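Local atomic coordinates of GTPase-activating protein skywalker (Drosophila melanogaster, PDB entry 6R82), a protein that acts as a GTPase-activating protein for Rab35, controlling synaptic vesicle protein recycling through endosomal trafficking, and is represented here by its TLDc domain. Residues D158-T162 with F163-P167; L34-T37 with E38-C42. All coordinates share one frame; numbering follows the deposited sequence.

Contact 1. Residues D158-T162 with F163-P167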
# COMPACT_ATOMS: atom_id res chain seq x y z
N ASP A 158 4.61 -12.10 -2.86
CA ASP A 158 5.16 -12.86 -3.96
C ASP A 158 5.80 -11.87 -4.92
O ASP A 158 5.59 -10.66 -4.83
CB ASP A 158 4.06 -13.69 -4.65
CG ASP A 158 4.61 -14.77 -5.59
OD1 ASP A 158 5.82 -14.77 -5.89
OD2 ASP A 158 3.79 -15.61 -6.04
N SER A 159 6.61 -12.39 -5.84
CA SER A 159 7.05 -11.56 -6.95
C SER A 159 5.88 -11.30 -7.89
O SER A 159 5.03 -12.16 -8.11
CB SER A 159 8.19 -12.23 -7.71
OG SER A 159 9.24 -12.55 -6.82
N CYS A 160 5.85 -10.09 -8.45
CA CYS A 160 4.85 -9.75 -9.45
C CYS A 160 5.53 -9.03 -10.60
O CYS A 160 6.61 -8.46 -10.45
CB CYS A 160 3.73 -8.87 -8.85
SG CYS A 160 4.16 -7.10 -8.72
N LYS A 161 4.89 -9.07 -11.77
CA LYS A 161 5.48 -8.48 -12.97
C LYS A 161 5.27 -6.97 -13.08
O LYS A 161 5.98 -6.32 -13.86
CB LYS A 161 4.91 -9.14 -14.22
CG LYS A 161 5.69 -10.36 -14.64
CD LYS A 161 5.09 -11.04 -15.85
CE LYS A 161 5.11 -10.14 -17.08
NZ LYS A 161 3.95 -9.20 -17.16
N THR A 162 4.30 -6.40 -12.37
CA THR A 162 4.15 -4.95 -12.43
C THR A 162 5.33 -4.25 -11.76
O THR A 162 5.78 -3.21 -12.25
CB THR A 162 2.80 -4.55 -11.81
OG1 THR A 162 1.74 -5.04 -12.64
CG2 THR A 162 2.68 -3.03 -11.70
N PHE A 163 5.88 -4.83 -10.70
CA PHE A 163 6.96 -4.21 -9.96
C PHE A 163 8.27 -5.00 -9.94
O PHE A 163 9.27 -4.47 -9.44
CB PHE A 163 6.51 -3.96 -8.51
CG PHE A 163 5.40 -2.96 -8.41
CD1 PHE A 163 5.60 -1.65 -8.83
CD2 PHE A 163 4.15 -3.33 -7.95
CE1 PHE A 163 4.58 -0.71 -8.77
CE2 PHE A 163 3.12 -2.41 -7.87
CZ PHE A 163 3.33 -1.10 -8.28
N ASN A 164 8.29 -6.22 -10.48
CA ASN A 164 9.50 -7.06 -10.56
C ASN A 164 10.24 -7.13 -9.23
O ASN A 164 11.46 -6.99 -9.16
CB ASN A 164 10.43 -6.59 -11.67
CG ASN A 164 11.36 -7.69 -12.15
OD1 ASN A 164 12.39 -7.98 -11.53
ND2 ASN A 164 10.99 -8.34 -13.25
N ASN A 165 9.49 -7.34 -8.17
CA ASN A 165 10.00 -7.35 -6.81
C ASN A 165 10.29 -8.77 -6.35
O ASN A 165 9.78 -9.73 -6.92
CB ASN A 165 8.98 -6.72 -5.87
CG ASN A 165 7.64 -7.42 -5.94
OD1 ASN A 165 6.98 -7.38 -6.98
ND2 ASN A 165 7.23 -8.06 -4.85
N PRO A 166 11.11 -8.93 -5.32
CA PRO A 166 11.14 -10.20 -4.60
C PRO A 166 10.10 -10.19 -3.50
O PRO A 166 9.57 -9.13 -3.15
CB PRO A 166 12.56 -10.22 -4.01
CG PRO A 166 12.81 -8.78 -3.70
CD PRO A 166 12.14 -8.00 -4.82
N PRO A 167 9.76 -11.35 -2.94
CA PRO A 167 8.95 -11.36 -1.72
C PRO A 167 9.52 -10.38 -0.69
O PRO A 167 10.71 -10.40 -0.39
CB PRO A 167 9.05 -12.81 -1.25
CG PRO A 167 9.16 -13.59 -2.53
CD PRO A 167 9.98 -12.71 -3.47

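Contact 2. Residues L34-T37 with E38-C42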
# COMPACT_ATOMS: atom_id res chain seq x y z
N LEU A 34 -4.87 7.91 8.66
CA LEU A 34 -6.28 7.64 8.34
C LEU A 34 -6.83 6.42 9.06
O LEU A 34 -8.03 6.38 9.37
CB LEU A 34 -6.46 7.42 6.83
CG LEU A 34 -5.86 8.48 5.90
CD1 LEU A 34 -5.99 8.05 4.44
CD2 LEU A 34 -6.55 9.84 6.14
N TYR A 35 -5.99 5.41 9.31
CA TYR A 35 -6.47 4.11 9.77
C TYR A 35 -5.31 3.40 10.43
O TYR A 35 -4.21 3.35 9.86
CB TYR A 35 -7.01 3.25 8.62
CG TYR A 35 -7.53 1.88 9.07
CD1 TYR A 35 -8.81 1.74 9.60
CD2 TYR A 35 -6.74 0.74 8.99
CE1 TYR A 35 -9.29 0.52 10.02
CE2 TYR A 35 -7.21 -0.49 9.41
CZ TYR A 35 -8.49 -0.59 9.92
OH TYR A 35 -8.96 -1.81 10.35
N THR A 36 -5.56 2.82 11.61
CA THR A 36 -4.59 1.93 12.23
C THR A 36 -5.31 0.77 12.91
O THR A 36 -6.31 0.97 13.60
CB THR A 36 -3.70 2.65 13.25
OG1 THR A 36 -2.89 1.68 13.93
CG2 THR A 36 -4.55 3.37 14.27
N THR A 37 -4.77 -0.43 12.72
CA THR A 37 -5.34 -1.62 13.35
C THR A 37 -5.20 -1.59 14.86
O THR A 37 -5.90 -2.35 15.55
CB THR A 37 -4.66 -2.86 12.79
OG1 THR A 37 -3.24 -2.70 12.89
CG2 THR A 37 -5.02 -3.03 11.32
N GLU A 38 -4.34 -0.72 15.40
CA GLU A 38 -4.21 -0.58 16.84
C GLU A 38 -5.41 0.14 17.47
O GLU A 38 -5.61 0.00 18.68
CB GLU A 38 -2.92 0.18 17.18
CG GLU A 38 -1.65 -0.68 17.14
CD GLU A 38 -0.48 -0.03 17.89
OE1 GLU A 38 -0.22 -0.42 19.06
OE2 GLU A 38 0.17 0.87 17.31
N GLU A 39 -6.20 0.89 16.69
CA GLU A 39 -7.27 1.71 17.25
C GLU A 39 -8.62 1.61 16.56
O GLU A 39 -9.63 2.00 17.17
CB GLU A 39 -6.87 3.20 17.26
CG GLU A 39 -5.43 3.52 17.67
CD GLU A 39 -5.25 3.73 19.16
OE1 GLU A 39 -4.09 3.66 19.64
OE2 GLU A 39 -6.27 3.97 19.85
N HIS A 40 -8.70 1.16 15.31
CA HIS A 40 -9.88 1.45 14.49
C HIS A 40 -10.68 0.23 14.08
O HIS A 40 -11.54 0.32 13.21
CB HIS A 40 -9.47 2.23 13.25
CG HIS A 40 -9.13 3.65 13.54
ND1 HIS A 40 -8.00 4.27 13.05
CD2 HIS A 40 -9.75 4.56 14.33
CE1 HIS A 40 -7.96 5.51 13.50
NE2 HIS A 40 -9.01 5.71 14.28
N GLY A 41 -10.44 -0.90 14.72
CA GLY A 41 -10.99 -2.14 14.22
C GLY A 41 -9.97 -2.84 13.37
O GLY A 41 -8.86 -2.35 13.14
N CYS A 42 -10.35 -4.01 12.92
CA CYS A 42 -9.40 -4.80 12.16
C CYS A 42 -10.21 -5.61 11.13
O CYS A 42 -10.45 -6.81 11.29
CB CYS A 42 -8.57 -5.69 13.07
SG CYS A 42 -6.91 -5.99 12.47
O HOH W 1 -0.65 2.64 14.83

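Contact 1. Residues D158-T162 with F163-P167
The carboxamide of Asn-165 reaches across to the backbone of Asp-158 and Cys-160 and bonds to both. Its ND2 donates to Asp-158 O at 3.1 Å, with the acceptor tilted out of the amide plane, and also to Pro-166 O further along its own half of the loop. OD1 takes the N-H of Cys-160 at 3.3 Å, a donor that comes from above the carbonyl plane. A chi1 of 57° sets CG between the backbone N and the carbonyl carbon, which turns the amide back toward 158-160. Ser-159 works the other way: its OG, beside the backbone N, donates to Asn-165 O at 2.9 Å, in the carbonyl plane, and also lies against CD of Pro-167. The loop, which leads from strand 154-156 to strand 173-185 of the TLDc domain, thus doubles back on itself, its halves running 174° apart. The reversal over 160-164 is an alpha-turn, though the closing bond from Asn-164 N to Cys-160 O is weak. At this end CG2 of Thr-162 sits over the centre of one face of the Phe-163 ring, a CH-pi contact of 3.9 Å to the centroid. Cys-160 SG meets the same ring obliquely, 3.8 Å from CD2, and accepts a weak bond from Phe-163 N. With an alanine in place of Asn-165, Asp-158 O and Cys-160 N would probably lose this shared partner, and the two halves would be held less firmly together. Thr-162 OG1 is hydrogen-bonded outside the loop, with Leu-127 N and Gly-140 O, while Phe-163 packs on Leu-100 of strand 99-104.

Contact 2. Residues L34-T37 with E38-C42
His-40 folds back under Tyr-35 and Thr-36, where strand 30-36 gives way to a tight turn. Just before it, Leu-34 and Tyr-35 both face Val-181 of strand 173-185, a classic beta bulge. The turn itself is a type I beta-turn over 36-39, overlapped by an alpha-turn that ends at His-40. Thr-36 O serves both: Glu-39 N comes in from above the carbonyl plane at 3.1 Å, and His-40 N, at 2.9 Å, lies nearly along the C=O axis. The imidazole closes the inner side, its ND1 accepting the N-H of Thr-36 at 3.2 Å with the donor within 11° of the ring plane, which sets the ring with its ND1 edge to Thr-36 N and limits its rotation. CB of His-40 packs against CE1 of Tyr-35 at 3.7 Å, and the two side chains run past one another, pointing opposite ways; their ring planes meet obliquely, at 31°. Tyr-35 CG stands anti to the backbone N (chi1 -179°), which carries the phenol past His-40 CB to Gly-41, where OH also makes a weak hydrogen bond with Thr-46 OG1 of helix 44-51; Arg-50 and Val-51 of that helix pack on the same side chain. Thr-37 OG1 bonds to Leu-179 N, and its methyl CG2 meets SG of Cys-42.

The glutamate side is looser and more open to solvent. Glu-38 and Glu-39 are exposed, their carboxylates leading away from the strand, although CG of Glu-39 still runs alongside CG2 of Thr-36. Glu-38 N donates to Thr-36 OG1, an ST turn, and that hydroxyl in turn gives its proton to a water, 2.6 Å from OG1, which donates to Glu-38 OE2 at 3.2 Å.

Contacts 1 and 2 lie on opposite sides of the domain's centre, their centres about 27 Å apart and their nearest atoms about 18 Å. Both are chain reversals linked to strand 173-185: residues 158-167 lie in the loop that connects strand 154-156 to it, while strand 30-36 pairs with it directly. In contact 1 Cys-160, Thr-162, Phe-163 and Asn-165 are buried, and Asp-158, Asn-164 and Pro-166 exposed; in contact 2 the strand residues Leu-34, Tyr-35 and Thr-36 are buried, and Glu-38, Glu-39 and Cys-42 exposed. Contact 1 is knit by a side-chain amide and a serine hydroxyl, contact 2 by a twice-bonded backbone carbonyl, an imidazole edge and a water bridge.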